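Local atomic coordinates of glucose-6-phosphate 1-dehydrogenase (Kluyveromyces lactis, PDB entry 7E6I), a protein that oxidises D-glucose 6-phosphate to 6-phosphoglucono-1,5-lactone with NADP+ as the acceptor, the first step of the oxidative pentose phosphate pathway. Residues E210-V218 / F474-F482; A276-I287 / V314-N325. All blocks are in the same frame, centred on the assembly; numbering follows the deposited sequence.

Contact 1: E210-V218 / F474-F482; sequences ENIQSVQVV and FLADHGYTF
Gln216 meets two side chains of 474-482 with the oxygen and the nitrogen of its amide. Gln216 OE1 lies 3.4 Å from Leu475 CD1, and the two side chains cross at about a right angle. This oxygen is also hydrogen-bonded to Arg336, which helps fix the turn of the amide. Gln216 NE2 comes obliquely to the Tyr480 ring, 3.5 Å from Tyr480 CD1, with amide and ring planes 72° apart. Tyr480 OH itself is bonded to Glu367.

Gln213 makes the direct polar link. Its chain is extended beyond CG, and Gln213 NE2 donates to Gly479 O at 3.0 Å, nearly along the C=O axis. A weak bond of 3.2 Å runs from Gln213 NE2 to Thr481 OG1. A water joins Gln213 OE1 to this hydroxyl.

Gln213 and Ser214 form a classic beta bulge opposite Gln351, in strand 212-220 of the large mixed sheet of the C-terminal domain. Residues 478-481 lie against this bulge.

Ser214 OG, anti to its own N (chi1 166°), sits at the edge of the Tyr480 ring, 3.9 Å from Tyr480 CD1. Ser214 OG and a second water are hydrogen-bonded (3.1 Å), and the same water is bonded to His478 O (3.0 Å).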
loop_
_atom_site.group_PDB
_atom_site.type_symbol
_atom_site.label_atom_id
_atom_site.label_comp_id
_atom_site.label_asym_id
_atom_site.label_seq_id
_atom_site.Cartn_x
_atom_site.Cartn_y
_atom_site.Cartn_z
ATOM N N GLU A 210 0.906 13.860 -25.011
ATOM C CA GLU A 210 0.166 14.631 -26.003
ATOM C C GLU A 210 -1.194 15.074 -25.478
ATOM O O GLU A 210 -1.769 16.019 -26.018
ATOM C CB GLU A 210 -0.000 13.819 -27.302
ATOM C CG GLU A 210 1.295 13.678 -28.138
ATOM C CD GLU A 210 2.277 12.634 -27.575
ATOM O OE1 GLU A 210 1.826 11.674 -26.915
ATOM O OE2 GLU A 210 3.504 12.775 -27.786
ATOM N N ASN A 211 -1.719 14.433 -24.431
ATOM C CA ASN A 211 -3.067 14.723 -23.980
ATOM C C ASN A 211 -3.188 14.979 -22.491
ATOM O O ASN A 211 -4.267 15.396 -22.051
ATOM C CB ASN A 211 -4.016 13.574 -24.360
ATOM C CG ASN A 211 -4.164 13.410 -25.866
ATOM O OD1 ASN A 211 -4.939 14.123 -26.509
ATOM N ND2 ASN A 211 -3.424 12.472 -26.431
ATOM N N ILE A 212 -2.143 14.744 -21.698
ATOM C CA ILE A 212 -2.215 14.907 -20.255
ATOM C C ILE A 212 -1.374 16.119 -19.852
ATOM O O ILE A 212 -0.183 16.208 -20.170
ATOM C CB ILE A 212 -1.783 13.628 -19.520
ATOM C CG1 ILE A 212 -2.894 12.590 -19.653
ATOM C CG2 ILE A 212 -1.445 13.920 -18.026
ATOM C CD1 ILE A 212 -2.547 11.212 -19.074
ATOM N N GLN A 213 -2.027 17.053 -19.165
ATOM C CA GLN A 213 -1.437 18.282 -18.635
ATOM C C GLN A 213 -0.804 18.077 -17.264
ATOM O O GLN A 213 0.170 18.756 -16.918
ATOM C CB GLN A 213 -2.539 19.327 -18.474
ATOM C CG GLN A 213 -2.268 20.628 -19.062
ATOM C CD GLN A 213 -3.487 21.515 -19.041
ATOM O OE1 GLN A 213 -4.036 21.810 -20.087
ATOM N NE2 GLN A 213 -3.909 21.957 -17.853
ATOM N N SER A 214 -1.372 17.179 -16.462
ATOM C CA SER A 214 -1.104 17.141 -15.033
ATOM C C SER A 214 -1.558 15.810 -14.460
ATOM O O SER A 214 -2.701 15.389 -14.685
ATOM C CB SER A 214 -1.828 18.292 -14.342
ATOM O OG SER A 214 -1.844 18.108 -12.952
ATOM N N VAL A 215 -0.674 15.178 -13.696
ATOM C CA VAL A 215 -0.977 13.979 -12.932
ATOM C C VAL A 215 -0.763 14.287 -11.459
ATOM O O VAL A 215 0.274 14.844 -11.086
ATOM C CB VAL A 215 -0.085 12.813 -13.371
ATOM C CG1 VAL A 215 -0.363 11.583 -12.519
ATOM C CG2 VAL A 215 -0.279 12.557 -14.863
ATOM N N GLN A 216 -1.722 13.894 -10.621
ATOM C CA GLN A 216 -1.671 14.106 -9.176
ATOM C C GLN A 216 -2.071 12.828 -8.453
ATOM O O GLN A 216 -3.101 12.228 -8.786
ATOM C CB GLN A 216 -2.628 15.217 -8.751
ATOM C CG GLN A 216 -2.167 16.636 -9.018
ATOM C CD GLN A 216 -3.154 17.647 -8.456
ATOM O OE1 GLN A 216 -3.129 17.945 -7.256
ATOM N NE2 GLN A 216 -4.038 18.165 -9.309
ATOM N N VAL A 217 -1.271 12.419 -7.468
ATOM C CA VAL A 217 -1.661 11.400 -6.492
ATOM C C VAL A 217 -1.772 12.088 -5.136
ATOM O O VAL A 217 -0.832 12.757 -4.707
ATOM C CB VAL A 217 -0.652 10.235 -6.435
ATOM C CG1 VAL A 217 -1.154 9.166 -5.499
ATOM C CG2 VAL A 217 -0.424 9.654 -7.812
ATOM N N VAL A 218 -2.912 11.935 -4.469
ATOM C CA VAL A 218 -3.283 12.792 -3.348
ATOM C C VAL A 218 -3.644 11.932 -2.143
ATOM O O VAL A 218 -4.459 11.005 -2.257
ATOM C CB VAL A 218 -4.461 13.707 -3.708
ATOM C CG1 VAL A 218 -4.860 14.519 -2.500
ATOM C CG2 VAL A 218 -4.084 14.624 -4.889
ATOM N N PHE A 474 1.663 25.916 -6.069
ATOM C CA PHE A 474 2.496 24.783 -6.466
ATOM C C PHE A 474 1.813 23.952 -7.554
ATOM O O PHE A 474 2.451 23.560 -8.543
ATOM C CB PHE A 474 2.810 23.936 -5.224
ATOM C CG PHE A 474 3.854 22.856 -5.435
ATOM C CD1 PHE A 474 5.206 23.126 -5.260
ATOM C CD2 PHE A 474 3.476 21.552 -5.755
ATOM C CE1 PHE A 474 6.166 22.130 -5.435
ATOM C CE2 PHE A 474 4.432 20.551 -5.929
ATOM C CZ PHE A 474 5.776 20.841 -5.766
ATOM N N LEU A 475 0.513 23.688 -7.401
ATOM C CA LEU A 475 -0.190 22.885 -8.399
ATOM C C LEU A 475 -0.267 23.616 -9.735
ATOM O O LEU A 475 0.007 23.036 -10.788
ATOM C CB LEU A 475 -1.581 22.512 -7.894
ATOM C CG LEU A 475 -1.543 21.653 -6.618
ATOM C CD1 LEU A 475 -2.936 21.198 -6.163
ATOM C CD2 LEU A 475 -0.615 20.465 -6.797
ATOM N N ALA A 476 -0.615 24.902 -9.711
ATOM C CA ALA A 476 -0.673 25.662 -10.952
ATOM C C ALA A 476 0.696 25.782 -11.600
ATOM O O ALA A 476 0.789 25.903 -12.820
ATOM C CB ALA A 476 -1.284 27.039 -10.694
ATOM N N ASP A 477 1.754 25.721 -10.810
ATOM C CA ASP A 477 3.106 25.649 -11.338
ATOM C C ASP A 477 3.426 24.297 -11.951
ATOM O O ASP A 477 4.443 24.167 -12.637
ATOM C CB ASP A 477 4.095 25.910 -10.209
ATOM C CG ASP A 477 5.114 26.936 -10.558
ATOM O OD1 ASP A 477 5.695 26.857 -11.669
ATOM O OD2 ASP A 477 5.335 27.817 -9.700
ATOM N N HIS A 478 2.617 23.276 -11.690
ATOM C CA HIS A 478 2.852 21.941 -12.225
ATOM C C HIS A 478 1.755 21.540 -13.200
ATOM O O HIS A 478 1.341 20.380 -13.264
ATOM C CB HIS A 478 2.983 20.926 -11.099
ATOM C CG HIS A 478 4.246 21.079 -10.326
ATOM N ND1 HIS A 478 4.451 22.123 -9.449
ATOM C CD2 HIS A 478 5.392 20.361 -10.337
ATOM C CE1 HIS A 478 5.661 22.022 -8.928
ATOM N NE2 HIS A 478 6.258 20.968 -9.462
ATOM N N GLY A 479 1.272 22.514 -13.959
ATOM C CA GLY A 479 0.423 22.233 -15.093
ATOM C C GLY A 479 -1.042 22.088 -14.789
ATOM O O GLY A 479 -1.819 21.811 -15.711
ATOM N N TYR A 480 -1.459 22.267 -13.544
ATOM C CA TYR A 480 -2.881 22.187 -13.250
ATOM C C TYR A 480 -3.569 23.520 -13.533
ATOM O O TYR A 480 -3.157 24.574 -13.041
ATOM C CB TYR A 480 -3.129 21.763 -11.812
ATOM C CG TYR A 480 -4.572 21.410 -11.610
ATOM C CD1 TYR A 480 -5.056 20.157 -11.985
ATOM C CD2 TYR A 480 -5.470 22.333 -11.094
ATOM C CE1 TYR A 480 -6.380 19.825 -11.825
ATOM C CE2 TYR A 480 -6.800 22.007 -10.927
ATOM C CZ TYR A 480 -7.248 20.747 -11.296
ATOM O OH TYR A 480 -8.567 20.408 -11.143
ATOM N N THR A 481 -4.627 23.467 -14.324
ATOM C CA THR A 481 -5.388 24.644 -14.711
ATOM C C THR A 481 -6.640 24.671 -13.844
ATOM O O THR A 481 -7.457 23.745 -13.893
ATOM C CB THR A 481 -5.720 24.583 -16.201
ATOM O OG1 THR A 481 -4.548 24.929 -16.943
ATOM C CG2 THR A 481 -6.858 25.541 -16.570
ATOM N N PHE A 482 -6.772 25.700 -13.016
ATOM C CA PHE A 482 -7.950 25.782 -12.170
ATOM C C PHE A 482 -9.086 26.384 -12.975
ATOM O O PHE A 482 -8.861 27.107 -13.948
ATOM C CB PHE A 482 -7.671 26.604 -10.905
ATOM C CG PHE A 482 -6.776 25.899 -9.914
ATOM C CD1 PHE A 482 -7.310 25.004 -8.988
ATOM C CD2 PHE A 482 -5.414 26.129 -9.901
ATOM C CE1 PHE A 482 -6.492 24.328 -8.091
ATOM C CE2 PHE A 482 -4.589 25.462 -9.005
ATOM C CZ PHE A 482 -5.135 24.555 -8.094
HETATM O O HOH W 1 -4.983 24.882 -20.009
HETATM O O HOH W 2 0.975 17.766 -11.747
#

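Contact 2: A276-I287 / V314-N325; sequences AFSPIDHDDILI and VTFAAIGFKIAN
CG of Phe277 and CG1 of Ile323 are both anti to their own carbonyl carbons (chi1 -87° and -55°), which turns the ring and the CG1 branch to each other. Ile323 CG1 lies over the centre of the Phe277 ring in a CH-pi contact, 3.8 Å from the centroid. Residues 285-287 and 316-321 are neighbouring antiparallel strands of the mixed sheet of the C-terminal domain. Leu286 and Ala318 are a hydrogen-bonded pair, with Leu286 N to Ala318 O at 2.9 Å and Ala318 N to Leu286 O at 2.8 Å. Ile285-Ile319 and Ile287-Ala317 are the flanking non-hydrogen-bonded pairs.

Just before the strand the chain makes a type I turn from Asp281 to Asp284. Asp281 OD1 accepts from Asp283 N, an Asx turn. A water links Asp281 N to Gly320 O. Further back, Phe277 and Ile323 form a single bridge, flanked by bonds from Ser278 N to Lys322 O (2.7 Å) and Ala324 N to Ala276 O (2.8 Å).

Ile280 lies beside Phe321, pointing the same way; Ile280 CD1 is 3.8 Å from Phe321 CE1. Its CG2 branch reaches Ile319. The Phe277 and Phe321 rings form an oblique pair, planes 77° apart. Helices 236-254 and 433-451 pack here: Phe277 touches Leu250 and Leu442, and Ile319 touches Met242 and Leu446. At the other end Ile287 crosses Val314 at about a right angle, Ile287 CG1 3.6 Å from Val314 CG2.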
loop_
_atom_site.group_PDB
_atom_site.type_symbol
_atom_site.label_atom_id
_atom_site.label_comp_id
_atom_site.label_asym_id
_atom_site.label_seq_id
_atom_site.Cartn_x
_atom_site.Cartn_y
_atom_site.Cartn_z
ATOM N N ALA A 276 13.022 5.347 -15.134
ATOM C CA ALA A 276 12.947 6.510 -16.005
ATOM C C ALA A 276 12.666 7.800 -15.252
ATOM O O ALA A 276 12.722 8.878 -15.858
ATOM C CB ALA A 276 11.867 6.308 -17.073
ATOM N N PHE A 277 12.355 7.720 -13.964
ATOM C CA PHE A 277 12.152 8.921 -13.169
ATOM C C PHE A 277 13.432 9.746 -13.151
ATOM O O PHE A 277 14.519 9.217 -12.901
ATOM C CB PHE A 277 11.765 8.541 -11.737
ATOM C CG PHE A 277 10.299 8.317 -11.530
ATOM C CD1 PHE A 277 9.652 7.238 -12.126
ATOM C CD2 PHE A 277 9.566 9.163 -10.707
ATOM C CE1 PHE A 277 8.319 7.024 -11.917
ATOM C CE2 PHE A 277 8.220 8.955 -10.500
ATOM C CZ PHE A 277 7.598 7.886 -11.101
ATOM N N SER A 278 13.312 11.043 -13.401
ATOM C CA SER A 278 14.455 11.908 -13.186
ATOM C C SER A 278 14.705 12.023 -11.685
ATOM O O SER A 278 13.812 11.735 -10.889
ATOM C CB SER A 278 14.191 13.280 -13.789
ATOM O OG SER A 278 14.245 13.193 -15.214
ATOM N N PRO A 279 15.907 12.422 -11.267
ATOM C CA PRO A 279 16.123 12.678 -9.837
ATOM C C PRO A 279 15.216 13.798 -9.351
ATOM O O PRO A 279 14.938 14.755 -10.079
ATOM C CB PRO A 279 17.598 13.088 -9.760
ATOM C CG PRO A 279 18.224 12.584 -11.015
ATOM C CD PRO A 279 17.139 12.610 -12.054
ATOM N N ILE A 280 14.755 13.672 -8.105
ATOM C CA ILE A 280 13.911 14.706 -7.527
ATOM C C ILE A 280 14.695 16.002 -7.411
ATOM O O ILE A 280 15.815 16.037 -6.878
ATOM C CB ILE A 280 13.386 14.251 -6.159
ATOM C CG1 ILE A 280 12.623 12.929 -6.301
ATOM C CG2 ILE A 280 12.557 15.351 -5.505
ATOM C CD1 ILE A 280 12.350 12.246 -5.009
ATOM N N ASP A 281 14.112 17.077 -7.922
ATOM C CA ASP A 281 14.620 18.422 -7.696
ATOM C C ASP A 281 14.281 18.822 -6.258
ATOM O O ASP A 281 13.102 18.959 -5.909
ATOM C CB ASP A 281 14.003 19.350 -8.737
ATOM C CG ASP A 281 14.337 20.818 -8.520
ATOM O OD1 ASP A 281 15.213 21.146 -7.685
ATOM O OD2 ASP A 281 13.730 21.652 -9.232
ATOM N N HIS A 282 15.311 19.002 -5.408
ATOM C CA HIS A 282 15.068 19.306 -3.995
ATOM C C HIS A 282 14.437 20.675 -3.772
ATOM O O HIS A 282 13.977 20.952 -2.655
ATOM C CB HIS A 282 16.364 19.216 -3.190
ATOM C CG HIS A 282 17.021 17.874 -3.261
ATOM N ND1 HIS A 282 18.307 17.648 -2.825
ATOM C CD2 HIS A 282 16.566 16.684 -3.720
ATOM C CE1 HIS A 282 18.622 16.379 -3.021
ATOM N NE2 HIS A 282 17.580 15.770 -3.552
ATOM N N ASP A 283 14.412 21.531 -4.792
ATOM C CA ASP A 283 13.700 22.791 -4.703
ATOM C C ASP A 283 12.241 22.674 -5.109
ATOM O O ASP A 283 11.430 23.501 -4.685
ATOM C CB ASP A 283 14.367 23.849 -5.586
ATOM C CG ASP A 283 15.578 24.481 -4.921
ATOM O OD1 ASP A 283 15.463 24.937 -3.755
ATOM O OD2 ASP A 283 16.646 24.518 -5.573
ATOM N N ASP A 284 11.883 21.677 -5.915
ATOM C CA ASP A 284 10.516 21.548 -6.407
ATOM C C ASP A 284 9.651 20.814 -5.382
ATOM O O ASP A 284 9.085 19.753 -5.640
ATOM C CB ASP A 284 10.499 20.837 -7.753
ATOM C CG ASP A 284 9.143 20.882 -8.392
ATOM O OD1 ASP A 284 8.388 21.815 -8.037
ATOM O OD2 ASP A 284 8.828 19.997 -9.219
ATOM N N ILE A 285 9.521 21.436 -4.214
ATOM C CA ILE A 285 9.020 20.782 -3.011
ATOM C C ILE A 285 8.223 21.773 -2.169
ATOM O O ILE A 285 8.485 22.976 -2.177
ATOM C CB ILE A 285 10.210 20.197 -2.229
ATOM C CG1 ILE A 285 10.162 18.692 -2.308
ATOM C CG2 ILE A 285 10.328 20.731 -0.794
ATOM C CD1 ILE A 285 11.159 18.182 -3.290
ATOM N N LEU A 286 7.224 21.259 -1.461
ATOM C CA LEU A 286 6.403 22.061 -0.555
ATOM C C LEU A 286 6.240 21.257 0.724
ATOM O O LEU A 286 5.609 20.200 0.722
ATOM C CB LEU A 286 5.048 22.391 -1.168
ATOM C CG LEU A 286 4.372 23.702 -0.772
ATOM C CD1 LEU A 286 2.951 23.465 -0.266
ATOM C CD2 LEU A 286 5.184 24.446 0.267
ATOM N N ILE A 287 6.806 21.757 1.809
ATOM C CA ILE A 287 7.042 20.991 3.025
ATOM C C ILE A 287 6.369 21.717 4.184
ATOM O O ILE A 287 6.494 22.940 4.309
ATOM C CB ILE A 287 8.560 20.803 3.219
ATOM C CG1 ILE A 287 8.907 19.327 3.134
ATOM C CG2 ILE A 287 9.144 21.523 4.391
ATOM C CD1 ILE A 287 8.610 18.815 1.765
ATOM N N VAL A 314 8.458 16.684 8.900
ATOM C CA VAL A 314 7.496 17.027 7.858
ATOM C C VAL A 314 6.248 16.165 8.032
ATOM O O VAL A 314 6.320 14.935 7.936
ATOM C CB VAL A 314 8.111 16.823 6.465
ATOM C CG1 VAL A 314 7.110 17.121 5.413
ATOM C CG2 VAL A 314 9.323 17.717 6.277
ATOM N N THR A 315 5.098 16.802 8.256
ATOM C CA THR A 315 3.825 16.085 8.291
ATOM C C THR A 315 2.981 16.327 7.041
ATOM O O THR A 315 1.933 15.687 6.873
ATOM C CB THR A 315 3.031 16.456 9.560
ATOM O OG1 THR A 315 2.633 17.829 9.505
ATOM C CG2 THR A 315 3.886 16.254 10.802
ATOM N N PHE A 316 3.410 17.232 6.161
ATOM C CA PHE A 316 2.802 17.431 4.856
ATOM C C PHE A 316 3.916 17.657 3.858
ATOM O O PHE A 316 4.798 18.481 4.108
ATOM C CB PHE A 316 1.854 18.641 4.828
ATOM C CG PHE A 316 1.341 18.968 3.450
ATOM C CD1 PHE A 316 2.133 19.633 2.527
ATOM C CD2 PHE A 316 0.072 18.593 3.075
ATOM C CE1 PHE A 316 1.678 19.895 1.272
ATOM C CE2 PHE A 316 -0.385 18.863 1.818
ATOM C CZ PHE A 316 0.424 19.516 0.912
ATOM N N ALA A 317 3.835 16.994 2.705
ATOM C CA ALA A 317 4.785 17.221 1.622
ATOM C C ALA A 317 4.086 17.148 0.275
ATOM O O ALA A 317 3.268 16.255 0.032
ATOM C CB ALA A 317 5.935 16.199 1.651
ATOM N N ALA A 318 4.434 18.078 -0.610
ATOM C CA ALA A 318 4.101 17.999 -2.024
ATOM C C ALA A 318 5.416 17.963 -2.783
ATOM O O ALA A 318 6.313 18.759 -2.493
ATOM C CB ALA A 318 3.231 19.180 -2.460
ATOM N N ILE A 319 5.555 17.015 -3.711
ATOM C CA ILE A 319 6.809 16.799 -4.427
ATOM C C ILE A 319 6.521 16.714 -5.917
ATOM O O ILE A 319 5.598 16.006 -6.334
ATOM C CB ILE A 319 7.529 15.517 -3.971
ATOM C CG1 ILE A 319 7.764 15.511 -2.456
ATOM C CG2 ILE A 319 8.834 15.351 -4.733
ATOM C CD1 ILE A 319 8.154 14.112 -1.904
ATOM N N GLY A 320 7.325 17.408 -6.718
ATOM C CA GLY A 320 7.207 17.327 -8.165
ATOM C C GLY A 320 8.096 16.220 -8.704
ATOM O O GLY A 320 9.202 15.995 -8.214
ATOM N N PHE A 321 7.598 15.531 -9.718
ATOM C CA PHE A 321 8.320 14.436 -10.341
ATOM C C PHE A 321 8.311 14.617 -11.846
ATOM O O PHE A 321 7.395 15.224 -12.410
ATOM C CB PHE A 321 7.693 13.082 -10.002
ATOM C CG PHE A 321 7.873 12.672 -8.575
ATOM C CD1 PHE A 321 8.969 11.915 -8.199
ATOM C CD2 PHE A 321 6.943 13.034 -7.613
ATOM C CE1 PHE A 321 9.138 11.526 -6.884
ATOM C CE2 PHE A 321 7.105 12.656 -6.295
ATOM C CZ PHE A 321 8.213 11.888 -5.932
ATOM N N LYS A 322 9.332 14.067 -12.492
ATOM C CA LYS A 322 9.403 14.048 -13.943
ATOM C C LYS A 322 9.883 12.673 -14.368
ATOM O O LYS A 322 10.809 12.113 -13.769
ATOM C CB LYS A 322 10.353 15.113 -14.484
ATOM C CG LYS A 322 9.835 16.551 -14.345
ATOM C CD LYS A 322 8.761 16.894 -15.426
ATOM C CE LYS A 322 8.262 18.362 -15.310
ATOM N NZ LYS A 322 8.695 19.213 -16.474
ATOM N N ILE A 323 9.256 12.134 -15.401
ATOM C CA ILE A 323 9.633 10.842 -15.946
ATOM C C ILE A 323 10.166 11.073 -17.349
ATOM O O ILE A 323 9.461 11.617 -18.209
ATOM C CB ILE A 323 8.456 9.871 -15.951
ATOM C CG1 ILE A 323 7.877 9.744 -14.546
ATOM C CG2 ILE A 323 8.893 8.548 -16.557
ATOM C CD1 ILE A 323 6.712 8.780 -14.474
ATOM N N ALA A 324 11.407 10.659 -17.584
ATOM C CA ALA A 324 12.077 10.957 -18.845
ATOM C C ALA A 324 11.938 9.771 -19.801
ATOM O O ALA A 324 12.862 8.997 -20.023
ATOM C CB ALA A 324 13.539 11.302 -18.587
ATOM N N ASN A 325 10.743 9.617 -20.360
ATOM C CA ASN A 325 10.578 8.668 -21.446
ATOM C C ASN A 325 9.590 9.240 -22.442
ATOM O O ASN A 325 9.090 10.359 -22.283
ATOM C CB ASN A 325 10.175 7.265 -20.953
ATOM C CG ASN A 325 8.784 7.198 -20.338
ATOM O OD1 ASN A 325 7.939 8.087 -20.521
ATOM N ND2 ASN A 325 8.536 6.104 -19.600
HETATM O O HOH W 3 11.624 13.248 -10.563
HETATM O O HOH W 4 11.432 16.652 -9.658
#

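Overall arrangement
Contact 1 and contact 2 reach the same mixed sheet, and their centres are 13 Å apart. Contact 2 is nested within the loop that contact 1 closes. They meet through 474-482: His478 NE2 lies 2.8 Å from Asp284 OD2, a probable hydrogen bond, and Phe474 CE1 packs 3.6 Å from Ile285 N. Strand 333-338 runs between strands 212-220 and 316-321. Its Arg336 lies near both contacts, about 3 Å from Gln216 and about 4 Å from Ala318, side chain to side chain. Arg336 probably helps bind a second NADP+, which is absent here. The bound glucose 6-phosphate is farther off, about 13 Å from the Phe316 side chain.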